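Local coordinates for protein Exo-beta-1,3-glucanase (Streptomyces sp. SirexAA-E, PDB 4PEY) that hydrolyses laminarin and laminarioligosaccharides as an exo-beta-1,3-glucanase of glycoside hydrolase family 55, producing glucose and laminaribiose, at residues Glu436-Gln444 / Ile469-Ala478; Thr452-Ala463 / Gly491-Val502. The protein carries 1 engineered substitution. All coordinates share one frame; numbering follows the deposited sequence.

Contact 1. Residues Glu436-Gln444 / Ile469-Ala478; sequences EHFNKYDVQ and IQNGDIKGYA. With BGC (beta-D-glucopyranose), chain B.
K440 and Y477 run side by side and point the same way. The lysine lies over one face of the tyrosine ring, with K440 CB 3.8 Å from the ring centroid. Its chain is extended as far as CE and then bends at the last torsion (chi4 -60°). The bend brings K440 NZ to Y477 OH, a hydrogen bond of 2.9 Å. N471 CB covers the opposite face, so the Y477 ring is held between two residues. Its edge, at CD2, points into the face of Y441. This is a T-shaped stack with centroids 5.1 Å apart and planes at 84°. N471 ND2 donates to Y441 OH over 3.1 Å, tilted 20° from its own amide plane. Behind this cluster, a type II' turn from N471 to I474 closes the 470-475 hairpin. D442 OD2 accepts a hydrogen bond from the backbone N of F438, while D442 OD1 pairs in a salt bridge with K459. The other end of 436-444 reaches the substrate. E436 OE1 and OE2 accept hydrogen bonds from O3 and O2 of the chain B glucose, each at 2.6 Å. H437 NE2 donates to the same O3 at 2.8 Å. D405, W402 and Q130 also bond this ligand. Segment 436-444 is the turn leading from strand 429-436 to strand 443-445 of the parallel beta-helix. Q513 of strand 512-513 touches Y441, I474 and A478.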
loop_
_atom_site.group_PDB
_atom_site.type_symbol
_atom_site.label_atom_id
_atom_site.label_comp_id
_atom_site.label_asym_id
_atom_site.label_seq_id
_atom_site.Cartn_x
_atom_site.Cartn_y
_atom_site.Cartn_z
ATOM N N GLU A 436 -9.650 -1.424 5.013
ATOM C CA GLU A 436 -10.680 -0.605 5.683
ATOM C C GLU A 436 -12.096 -0.672 5.130
ATOM O O GLU A 436 -12.299 -0.681 3.909
ATOM C CB GLU A 436 -10.292 0.874 5.654
ATOM C CG GLU A 436 -8.895 1.223 6.122
ATOM C CD GLU A 436 -8.723 2.717 6.142
ATOM O OE1 GLU A 436 -8.607 3.304 5.040
ATOM O OE2 GLU A 436 -8.773 3.307 7.250
ATOM N N HIS A 437 -13.052 -0.688 6.067
ATOM C CA HIS A 437 -14.470 -0.352 5.882
ATOM C C HIS A 437 -15.353 -1.460 5.297
ATOM O O HIS A 437 -16.491 -1.187 4.913
ATOM C CB HIS A 437 -14.636 0.911 5.016
ATOM C CG HIS A 437 -13.827 2.087 5.476
ATOM N ND1 HIS A 437 -13.835 2.551 6.777
ATOM C CD2 HIS A 437 -12.985 2.903 4.792
ATOM C CE1 HIS A 437 -13.028 3.592 6.876
ATOM N NE2 HIS A 437 -12.496 3.823 5.688
ATOM N N PHE A 438 -14.873 -2.702 5.271
ATOM C CA PHE A 438 -15.660 -3.793 4.687
ATOM C C PHE A 438 -16.876 -4.155 5.544
ATOM O O PHE A 438 -16.888 -3.917 6.761
ATOM C CB PHE A 438 -14.737 -4.989 4.422
ATOM C CG PHE A 438 -13.789 -4.696 3.315
ATOM C CD1 PHE A 438 -14.129 -4.996 2.002
ATOM C CD2 PHE A 438 -12.625 -3.977 3.560
ATOM C CE1 PHE A 438 -13.294 -4.641 0.961
ATOM C CE2 PHE A 438 -11.793 -3.607 2.525
ATOM C CZ PHE A 438 -12.128 -3.935 1.218
ATOM N N ASN A 439 -17.924 -4.668 4.904
ATOM C CA ASN A 439 -19.164 -4.940 5.636
ATOM C C ASN A 439 -19.001 -6.091 6.630
ATOM O O ASN A 439 -19.700 -6.131 7.645
ATOM C CB ASN A 439 -20.335 -5.251 4.681
ATOM C CG ASN A 439 -20.685 -4.090 3.758
ATOM O OD1 ASN A 439 -19.876 -3.678 2.928
ATOM N ND2 ASN A 439 -21.917 -3.592 3.863
ATOM N N LYS A 440 -18.090 -7.020 6.339
ATOM C CA LYS A 440 -17.821 -8.142 7.237
ATOM C C LYS A 440 -16.337 -8.164 7.636
ATOM O O LYS A 440 -15.832 -7.146 8.113
ATOM C CB LYS A 440 -18.288 -9.451 6.593
ATOM C CG LYS A 440 -19.795 -9.406 6.298
ATOM C CD LYS A 440 -20.370 -10.738 5.873
ATOM C CE LYS A 440 -21.875 -10.610 5.633
ATOM N NZ LYS A 440 -22.605 -10.173 6.862
ATOM N N TYR A 441 -15.644 -9.293 7.480
ATOM C CA TYR A 441 -14.239 -9.370 7.891
ATOM C C TYR A 441 -13.324 -8.616 6.933
ATOM O O TYR A 441 -13.208 -8.988 5.760
ATOM C CB TYR A 441 -13.744 -10.822 7.957
ATOM C CG TYR A 441 -14.418 -11.721 8.963
ATOM C CD1 TYR A 441 -14.334 -11.466 10.326
ATOM C CD2 TYR A 441 -15.093 -12.861 8.550
ATOM C CE1 TYR A 441 -14.933 -12.310 11.251
ATOM C CE2 TYR A 441 -15.685 -13.710 9.462
ATOM C CZ TYR A 441 -15.607 -13.428 10.812
ATOM O OH TYR A 441 -16.201 -14.279 11.719
ATOM N N ASP A 442 -12.628 -7.595 7.424
ATOM C CA ASP A 442 -11.680 -6.892 6.563
ATOM C C ASP A 442 -10.547 -7.824 6.134
ATOM O O ASP A 442 -10.222 -7.886 4.952
ATOM C CB ASP A 442 -11.145 -5.648 7.265
ATOM C CG ASP A 442 -12.257 -4.792 7.827
ATOM O OD1 ASP A 442 -12.818 -5.188 8.873
ATOM O OD2 ASP A 442 -12.585 -3.736 7.226
ATOM N N VAL A 443 -9.961 -8.547 7.087
ATOM C CA VAL A 443 -8.941 -9.549 6.786
ATOM C C VAL A 443 -9.306 -10.867 7.452
ATOM O O VAL A 443 -9.668 -10.890 8.636
ATOM C CB VAL A 443 -7.528 -9.104 7.266
ATOM C CG1 VAL A 443 -6.503 -10.231 7.094
ATOM C CG2 VAL A 443 -7.077 -7.858 6.511
ATOM N N GLN A 444 -9.224 -11.946 6.677
ATOM C CA GLN A 444 -9.369 -13.286 7.216
ATOM C C GLN A 444 -8.142 -14.104 6.816
ATOM O O GLN A 444 -7.691 -14.049 5.677
ATOM C CB GLN A 444 -10.659 -13.942 6.713
ATOM C CG GLN A 444 -10.869 -15.357 7.230
ATOM C CD GLN A 444 -12.232 -15.922 6.874
ATOM O OE1 GLN A 444 -12.948 -15.376 6.035
ATOM N NE2 GLN A 444 -12.596 -17.028 7.514
ATOM N N ILE A 469 -24.491 -5.944 11.516
ATOM C CA ILE A 469 -23.158 -6.529 11.604
ATOM C C ILE A 469 -23.115 -7.697 12.592
ATOM O O ILE A 469 -22.049 -8.087 13.055
ATOM C CB ILE A 469 -22.087 -5.470 11.989
ATOM C CG1 ILE A 469 -22.405 -4.796 13.334
ATOM C CG2 ILE A 469 -21.928 -4.449 10.861
ATOM C CD1 ILE A 469 -21.315 -3.839 13.814
ATOM N N GLN A 470 -24.273 -8.268 12.906
ATOM C CA GLN A 470 -24.296 -9.426 13.795
ATOM C C GLN A 470 -23.602 -10.608 13.116
ATOM O O GLN A 470 -23.842 -10.899 11.945
ATOM C CB GLN A 470 -25.725 -9.793 14.195
ATOM C CG GLN A 470 -25.801 -10.843 15.307
ATOM C CD GLN A 470 -25.371 -10.310 16.676
ATOM O OE1 GLN A 470 -25.505 -9.117 16.972
ATOM N NE2 GLN A 470 -24.861 -11.201 17.520
ATOM N N ASN A 471 -22.730 -11.268 13.872
ATOM C CA ASN A 471 -21.851 -12.313 13.368
ATOM C C ASN A 471 -22.011 -13.556 14.237
ATOM O O ASN A 471 -21.178 -13.835 15.093
ATOM C CB ASN A 471 -20.405 -11.799 13.376
ATOM C CG ASN A 471 -19.379 -12.863 13.010
ATOM O OD1 ASN A 471 -19.694 -13.875 12.381
ATOM N ND2 ASN A 471 -18.131 -12.627 13.410
ATOM N N GLY A 472 -23.095 -14.297 14.035
ATOM C CA GLY A 472 -23.414 -15.386 14.941
ATOM C C GLY A 472 -23.710 -14.798 16.311
ATOM O O GLY A 472 -24.588 -13.945 16.436
ATOM N N ASP A 473 -22.971 -15.219 17.336
ATOM C CA ASP A 473 -23.147 -14.690 18.683
ATOM C C ASP A 473 -22.178 -13.550 18.980
ATOM O O ASP A 473 -22.039 -13.127 20.130
ATOM C CB ASP A 473 -22.969 -15.801 19.717
ATOM C CG ASP A 473 -24.015 -16.889 19.591
ATOM O OD1 ASP A 473 -25.207 -16.554 19.418
ATOM O OD2 ASP A 473 -23.644 -18.080 19.657
ATOM N N ILE A 474 -21.496 -13.067 17.946
ATOM C CA ILE A 474 -20.532 -11.984 18.107
ATOM C C ILE A 474 -21.084 -10.687 17.521
ATOM O O ILE A 474 -21.661 -10.688 16.428
ATOM C CB ILE A 474 -19.179 -12.348 17.442
ATOM C CG1 ILE A 474 -18.582 -13.583 18.128
ATOM C CG2 ILE A 474 -18.189 -11.175 17.471
ATOM C CD1 ILE A 474 -17.382 -14.141 17.419
ATOM N N LYS A 475 -20.921 -9.585 18.255
ATOM C CA LYS A 475 -21.275 -8.268 17.741
ATOM C C LYS A 475 -20.186 -7.770 16.798
ATOM O O LYS A 475 -19.070 -7.485 17.226
ATOM C CB LYS A 475 -21.473 -7.265 18.873
ATOM C CG LYS A 475 -22.660 -7.554 19.772
ATOM C CD LYS A 475 -22.732 -6.486 20.846
ATOM C CE LYS A 475 -23.572 -6.909 22.038
ATOM N NZ LYS A 475 -23.342 -5.963 23.170
ATOM N N GLY A 476 -20.504 -7.672 15.516
ATOM C CA GLY A 476 -19.524 -7.219 14.546
ATOM C C GLY A 476 -18.620 -8.327 14.030
ATOM O O GLY A 476 -18.582 -9.441 14.567
ATOM N N TYR A 477 -17.901 -8.000 12.965
ATOM C CA TYR A 477 -16.906 -8.871 12.361
ATOM C C TYR A 477 -15.528 -8.319 12.648
ATOM O O TYR A 477 -15.283 -7.138 12.405
ATOM C CB TYR A 477 -17.113 -8.960 10.847
ATOM C CG TYR A 477 -18.389 -9.653 10.429
ATOM C CD1 TYR A 477 -19.610 -8.986 10.455
ATOM C CD2 TYR A 477 -18.367 -10.973 9.991
ATOM C CE1 TYR A 477 -20.784 -9.629 10.068
ATOM C CE2 TYR A 477 -19.521 -11.615 9.606
ATOM C CZ TYR A 477 -20.726 -10.947 9.646
ATOM O OH TYR A 477 -21.863 -11.612 9.243
ATOM N N ALA A 478 -14.629 -9.148 13.170
ATOM C CA ALA A 478 -13.254 -8.701 13.400
ATOM C C ALA A 478 -12.645 -8.008 12.170
ATOM O O ALA A 478 -12.917 -8.382 11.025
ATOM C CB ALA A 478 -12.373 -9.877 13.814
HETATM C C2 BGC B . -9.767 6.660 7.074
HETATM C C3 BGC B . -9.867 6.669 5.552
HETATM C C4 BGC B . -10.940 7.654 5.115
HETATM C C5 BGC B . -10.633 9.029 5.686
HETATM C C6 BGC B . -11.669 10.048 5.236
HETATM C C1 BGC B . -9.700 8.074 7.656
HETATM O O2 BGC B . -8.626 5.907 7.463
HETATM O O3 BGC B . -10.206 5.380 5.087
HETATM O O4 BGC B . -11.023 7.707 3.710
HETATM O O5 BGC B . -10.672 8.934 7.091
HETATM O O6 BGC B . -12.896 9.782 5.878
#

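Contact 2. Residues Thr452-Ala463 / Gly491-Val502; sequences TIFYQNAKAYDA and GWGMGSYCYFNV. Engineered in segment 452-463: A458 (natural residue Glu). With BGC (beta-D-glucopyranose), chain C; BGC (beta-D-glucopyranose), chain B.
Y461 and Y499 meet edge to face where two neighbouring strands of a right-handed parallel beta-helix, the fold of family 55, run out into loops. The edge of Y499 points into the face of Y461, with planes at 85°. Y499 CD2 sits over the centre of the Y461 ring, and Y499 CB lies 3.6 Å from Y461 CE1. The side chain of Y499 swings fully away from its backbone N (chi1 -180°), which carries the ring along Y461 to the sugar. One face of Y499 then takes C6 of the chain C glucose, and N501 CB covers the other. Y461 OH lies 3.0 Å from O4 of that glucose, and Y461 is a substrate-binding residue. With an alanine at Y461, the edge of Y499 would probably lose the ring face it packs against, and a gap is likely to open beside the glucose. Strands 454-458 and 494-498 run parallel side by side. Y455 N, G495 N, N457 N, Y497 N and K459 N bond alternately across them. The engineered A458 replaces the glutamate inferred to be the proton donor. Its CB points to the same face as Q456 and Y497. On that face the amide plane of Q456 lies 23° from the Y497 ring, and Q456 NE2 comes within 3.7 Å of Y497 CE2. This amide also bonds E436 and Q130, and the hydroxyl of Y497 bonds Q174. A water donates to both Y497 OH and Y455 O. Y455, N457, M494 and S496 point to the other face. There M494 CE packs on Y455 CB, and S496 OG donates to N457 OD1 at 2.7 Å.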
loop_
_atom_site.group_PDB
_atom_site.type_symbol
_atom_site.label_atom_id
_atom_site.label_comp_id
_atom_site.label_asym_id
_atom_site.label_seq_id
_atom_site.Cartn_x
_atom_site.Cartn_y
_atom_site.Cartn_z
ATOM N N THR A 452 2.122 -10.991 9.818
ATOM C CA THR A 452 1.805 -9.619 9.441
ATOM C C THR A 452 2.621 -8.664 10.287
ATOM O O THR A 452 2.598 -8.745 11.519
ATOM C CB THR A 452 0.300 -9.297 9.612
ATOM O OG1 THR A 452 -0.445 -10.033 8.640
ATOM C CG2 THR A 452 0.033 -7.797 9.417
ATOM N N ILE A 453 3.351 -7.779 9.615
ATOM C CA ILE A 453 4.100 -6.723 10.273
ATOM C C ILE A 453 3.480 -5.406 9.826
ATOM O O ILE A 453 3.578 -5.037 8.654
ATOM C CB ILE A 453 5.599 -6.775 9.937
ATOM C CG1 ILE A 453 6.201 -8.107 10.403
ATOM C CG2 ILE A 453 6.339 -5.608 10.604
ATOM C CD1 ILE A 453 7.595 -8.352 9.883
ATOM N N PHE A 454 2.821 -4.751 10.787
ATOM C CA PHE A 454 1.987 -3.549 10.645
ATOM C C PHE A 454 0.617 -3.805 10.002
ATOM O O PHE A 454 0.512 -4.230 8.849
ATOM C CB PHE A 454 2.675 -2.423 9.861
ATOM C CG PHE A 454 1.838 -1.167 9.800
ATOM C CD1 PHE A 454 1.963 -0.181 10.775
ATOM C CD2 PHE A 454 0.899 -0.987 8.790
ATOM C CE1 PHE A 454 1.176 0.967 10.732
ATOM C CE2 PHE A 454 0.107 0.144 8.748
ATOM C CZ PHE A 454 0.249 1.129 9.712
ATOM N N TYR A 455 -0.431 -3.484 10.753
ATOM C CA TYR A 455 -1.791 -3.513 10.234
ATOM C C TYR A 455 -2.518 -2.245 10.634
ATOM O O TYR A 455 -2.450 -1.823 11.794
ATOM C CB TYR A 455 -2.557 -4.734 10.755
ATOM C CG TYR A 455 -3.974 -4.870 10.231
ATOM C CD1 TYR A 455 -4.224 -4.917 8.864
ATOM C CD2 TYR A 455 -5.062 -4.979 11.104
ATOM C CE1 TYR A 455 -5.512 -5.060 8.372
ATOM C CE2 TYR A 455 -6.366 -5.135 10.622
ATOM C CZ TYR A 455 -6.584 -5.176 9.255
ATOM O OH TYR A 455 -7.863 -5.326 8.754
ATOM N N GLN A 456 -3.205 -1.635 9.673
ATOM C CA GLN A 456 -4.097 -0.512 9.959
ATOM C C GLN A 456 -5.469 -0.799 9.381
ATOM O O GLN A 456 -5.602 -1.074 8.181
ATOM C CB GLN A 456 -3.559 0.806 9.387
ATOM C CG GLN A 456 -4.433 2.037 9.760
ATOM C CD GLN A 456 -5.543 2.331 8.758
ATOM O OE1 GLN A 456 -5.309 2.388 7.546
ATOM N NE2 GLN A 456 -6.765 2.516 9.266
ATOM N N ASN A 457 -6.484 -0.746 10.241
ATOM C CA ASN A 457 -7.862 -0.902 9.825
ATOM C C ASN A 457 -8.743 0.196 10.392
ATOM O O ASN A 457 -8.475 0.714 11.479
ATOM C CB ASN A 457 -8.411 -2.258 10.272
ATOM C CG ASN A 457 -9.927 -2.303 10.254
ATOM O OD1 ASN A 457 -10.590 -2.017 11.258
ATOM N ND2 ASN A 457 -10.490 -2.657 9.105
ATOM N N ALA A 458 -9.779 0.562 9.644
ATOM C CA ALA A 458 -10.926 1.251 10.223
ATOM C C ALA A 458 -12.146 0.469 9.794
ATOM O O ALA A 458 -12.218 0.007 8.652
ATOM C CB ALA A 458 -11.013 2.705 9.772
ATOM N N LYS A 459 -13.097 0.296 10.707
ATOM C CA LYS A 459 -14.312 -0.452 10.405
ATOM C C LYS A 459 -15.260 0.391 9.552
ATOM O O LYS A 459 -15.082 1.605 9.431
ATOM C CB LYS A 459 -14.990 -0.907 11.703
ATOM C CG LYS A 459 -14.200 -1.980 12.480
ATOM C CD LYS A 459 -13.993 -3.276 11.689
ATOM C CE LYS A 459 -15.304 -3.932 11.281
ATOM N NZ LYS A 459 -15.109 -5.138 10.418
ATOM N N ALA A 460 -16.241 -0.262 8.936
ATOM C CA ALA A 460 -17.278 0.439 8.173
ATOM C C ALA A 460 -17.945 1.514 9.028
ATOM O O ALA A 460 -18.330 1.246 10.163
ATOM C CB ALA A 460 -18.327 -0.550 7.668
ATOM N N TYR A 461 -18.094 2.719 8.480
ATOM C CA TYR A 461 -18.732 3.817 9.218
ATOM C C TYR A 461 -20.254 3.755 9.130
ATOM O O TYR A 461 -20.961 4.348 9.961
ATOM C CB TYR A 461 -18.293 5.187 8.692
ATOM C CG TYR A 461 -16.815 5.478 8.726
ATOM C CD1 TYR A 461 -15.939 4.712 9.490
ATOM C CD2 TYR A 461 -16.295 6.538 7.993
ATOM C CE1 TYR A 461 -14.575 4.998 9.515
ATOM C CE2 TYR A 461 -14.945 6.831 8.012
ATOM C CZ TYR A 461 -14.091 6.060 8.773
ATOM O OH TYR A 461 -12.750 6.353 8.789
ATOM N N ASP A 462 -20.754 3.067 8.107
ATOM C CA ASP A 462 -22.140 3.251 7.695
ATOM C C ASP A 462 -23.058 2.068 8.011
ATOM O O ASP A 462 -24.163 1.968 7.472
ATOM C CB ASP A 462 -22.202 3.603 6.194
ATOM C CG ASP A 462 -21.412 2.648 5.301
ATOM O OD1 ASP A 462 -20.711 1.744 5.803
ATOM O OD2 ASP A 462 -21.482 2.832 4.067
ATOM N N ALA A 463 -22.619 1.201 8.915
ATOM C CA ALA A 463 -23.496 0.159 9.438
ATOM C C ALA A 463 -24.732 0.830 10.034
ATOM O O ALA A 463 -24.608 1.707 10.884
ATOM C CB ALA A 463 -22.777 -0.678 10.483
ATOM N N GLY A 491 1.522 -11.783 14.434
ATOM C CA GLY A 491 1.327 -10.415 13.986
ATOM C C GLY A 491 1.934 -9.406 14.940
ATOM O O GLY A 491 1.971 -9.628 16.156
ATOM N N TRP A 492 2.408 -8.295 14.377
ATOM C CA TRP A 492 3.074 -7.226 15.127
ATOM C C TRP A 492 2.543 -5.845 14.736
ATOM O O TRP A 492 2.538 -5.511 13.546
ATOM C CB TRP A 492 4.580 -7.208 14.859
ATOM C CG TRP A 492 5.435 -8.367 15.291
ATOM C CD1 TRP A 492 6.233 -8.422 16.406
ATOM C CD2 TRP A 492 5.673 -9.587 14.570
ATOM N NE1 TRP A 492 6.923 -9.607 16.435
ATOM C CE2 TRP A 492 6.601 -10.343 15.323
ATOM C CE3 TRP A 492 5.187 -10.113 13.370
ATOM C CZ2 TRP A 492 7.047 -11.603 14.917
ATOM C CZ3 TRP A 492 5.627 -11.368 12.966
ATOM C CH2 TRP A 492 6.553 -12.097 13.737
ATOM N N GLY A 493 2.160 -5.028 15.721
ATOM C CA GLY A 493 1.877 -3.617 15.479
ATOM C C GLY A 493 0.599 -3.409 14.688
ATOM O O GLY A 493 0.630 -2.989 13.523
ATOM N N MET A 494 -0.537 -3.685 15.324
ATOM C CA MET A 494 -1.797 -3.794 14.595
ATOM C C MET A 494 -2.909 -3.021 15.278
ATOM O O MET A 494 -3.135 -3.184 16.476
ATOM C CB MET A 494 -2.201 -5.267 14.463
ATOM C CG MET A 494 -1.063 -6.169 13.988
ATOM S SD MET A 494 -1.486 -7.914 13.942
ATOM C CE MET A 494 -2.560 -7.939 12.549
ATOM N N GLY A 495 -3.618 -2.203 14.502
ATOM C CA GLY A 495 -4.685 -1.374 15.043
ATOM C C GLY A 495 -5.957 -1.380 14.219
ATOM O O GLY A 495 -5.907 -1.406 12.983
ATOM N N SER A 496 -7.095 -1.356 14.913
ATOM C CA SER A 496 -8.408 -1.230 14.282
ATOM C C SER A 496 -9.164 -0.070 14.920
ATOM O O SER A 496 -9.228 0.009 16.145
ATOM C CB SER A 496 -9.209 -2.530 14.430
ATOM O OG SER A 496 -10.539 -2.383 13.948
ATOM N N TYR A 497 -9.727 0.820 14.101
ATOM C CA TYR A 497 -10.411 2.020 14.608
ATOM C C TYR A 497 -11.883 1.998 14.204
ATOM O O TYR A 497 -12.219 1.500 13.129
ATOM C CB TYR A 497 -9.752 3.307 14.085
ATOM C CG TYR A 497 -8.245 3.238 13.992
ATOM C CD1 TYR A 497 -7.483 2.658 15.006
ATOM C CD2 TYR A 497 -7.578 3.750 12.885
ATOM C CE1 TYR A 497 -6.103 2.570 14.908
ATOM C CE2 TYR A 497 -6.204 3.661 12.776
ATOM C CZ TYR A 497 -5.469 3.083 13.797
ATOM O OH TYR A 497 -4.092 3.003 13.691
ATOM N N CYS A 498 -12.772 2.525 15.044
ATOM C CA CYS A 498 -14.175 2.608 14.644
ATOM C C CYS A 498 -14.680 4.048 14.626
ATOM O O CYS A 498 -14.203 4.921 15.352
ATOM C CB CYS A 498 -15.077 1.737 15.537
ATOM S SG CYS A 498 -15.392 2.325 17.221
ATOM N N TYR A 499 -15.651 4.278 13.757
ATOM C CA TYR A 499 -16.292 5.571 13.611
ATOM C C TYR A 499 -17.674 5.287 13.037
ATOM O O TYR A 499 -17.951 5.524 11.860
ATOM C CB TYR A 499 -15.459 6.498 12.720
ATOM C CG TYR A 499 -16.015 7.884 12.488
ATOM C CD1 TYR A 499 -16.105 8.811 13.526
ATOM C CD2 TYR A 499 -16.411 8.281 11.216
ATOM C CE1 TYR A 499 -16.596 10.097 13.300
ATOM C CE2 TYR A 499 -16.897 9.551 10.981
ATOM C CZ TYR A 499 -16.992 10.452 12.018
ATOM O OH TYR A 499 -17.476 11.709 11.754
ATOM N N PHE A 500 -18.534 4.739 13.890
ATOM C CA PHE A 500 -19.890 4.416 13.490
ATOM C C PHE A 500 -20.725 5.695 13.509
ATOM O O PHE A 500 -21.498 5.935 14.436
ATOM C CB PHE A 500 -20.481 3.337 14.413
ATOM C CG PHE A 500 -19.843 1.976 14.248
ATOM C CD1 PHE A 500 -20.170 1.167 13.169
ATOM C CD2 PHE A 500 -18.929 1.497 15.184
ATOM C CE1 PHE A 500 -19.583 -0.099 13.014
ATOM C CE2 PHE A 500 -18.347 0.234 15.038
ATOM C CZ PHE A 500 -18.674 -0.560 13.950
ATOM N N ASN A 501 -20.566 6.533 12.490
ATOM C CA ASN A 501 -21.193 7.851 12.549
ATOM C C ASN A 501 -22.665 7.813 12.157
ATOM O O ASN A 501 -23.436 8.667 12.592
ATOM C CB ASN A 501 -20.420 8.878 11.696
ATOM C CG ASN A 501 -20.455 8.579 10.205
ATOM O OD1 ASN A 501 -20.604 7.437 9.784
ATOM N ND2 ASN A 501 -20.299 9.624 9.397
ATOM N N VAL A 502 -23.066 6.814 11.374
ATOM C CA VAL A 502 -24.482 6.649 11.059
ATOM C C VAL A 502 -25.256 6.210 12.310
ATOM O O VAL A 502 -26.355 6.707 12.575
ATOM C CB VAL A 502 -24.695 5.632 9.909
ATOM C CG1 VAL A 502 -26.182 5.280 9.755
ATOM C CG2 VAL A 502 -24.145 6.197 8.598
HETATM C C2 BGC C . -9.372 9.341 10.864
HETATM C C3 BGC C . -10.305 9.260 9.663
HETATM C C4 BGC C . -11.751 9.298 10.132
HETATM C C5 BGC C . -11.968 10.525 11.002
HETATM C C6 BGC C . -13.411 10.581 11.485
HETATM C C1 BGC C . -9.733 10.498 11.786
HETATM O O2 BGC C . -8.055 9.539 10.396
HETATM O O3 BGC C . -9.988 7.999 9.034
HETATM O O4 BGC C . -12.603 9.303 9.002
HETATM O O5 BGC C . -11.107 10.450 12.125
HETATM O O6 BGC C . -13.605 11.761 12.238
HETATM C C2 BGC B . -9.767 6.660 7.074
HETATM C C3 BGC B . -9.867 6.669 5.552
HETATM C C4 BGC B . -10.940 7.654 5.115
HETATM C C5 BGC B . -10.633 9.029 5.686
HETATM C C6 BGC B . -11.669 10.048 5.236
HETATM C C1 BGC B . -9.700 8.074 7.656
HETATM O O2 BGC B . -8.626 5.907 7.463
HETATM O O3 BGC B . -10.206 5.380 5.087
HETATM O O4 BGC B . -11.023 7.707 3.710
HETATM O O5 BGC B . -10.672 8.934 7.091
HETATM O O6 BGC B . -12.896 9.782 5.878
HETATM O O HOH W 1 -2.427 0.855 12.939
HETATM O O HOH W 2 -16.837 2.063 12.355
#

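How the contacts relate
The centres of contacts 1 and 2 lie about 11 Å apart, on the same side of the chain's centre. Their segments alternate along the chain: 436-444, 452-463, 469-478, 491-502. Strand 429-436, which ends in contact 1, pairs in parallel with strand 450-458 of contact 2, and that strand pairs with 489-498. Strand 443-445 belongs to a separate parallel sheet. The two contacts touch directly. The salt bridge from K459 NZ to D442 OD1 is 2.8 Å long, and K459 NZ also bonds the carbonyl of Y477. Both contacts reach the chain B glucose, so residues from successive strands and the loops after them together line one substrate pocket.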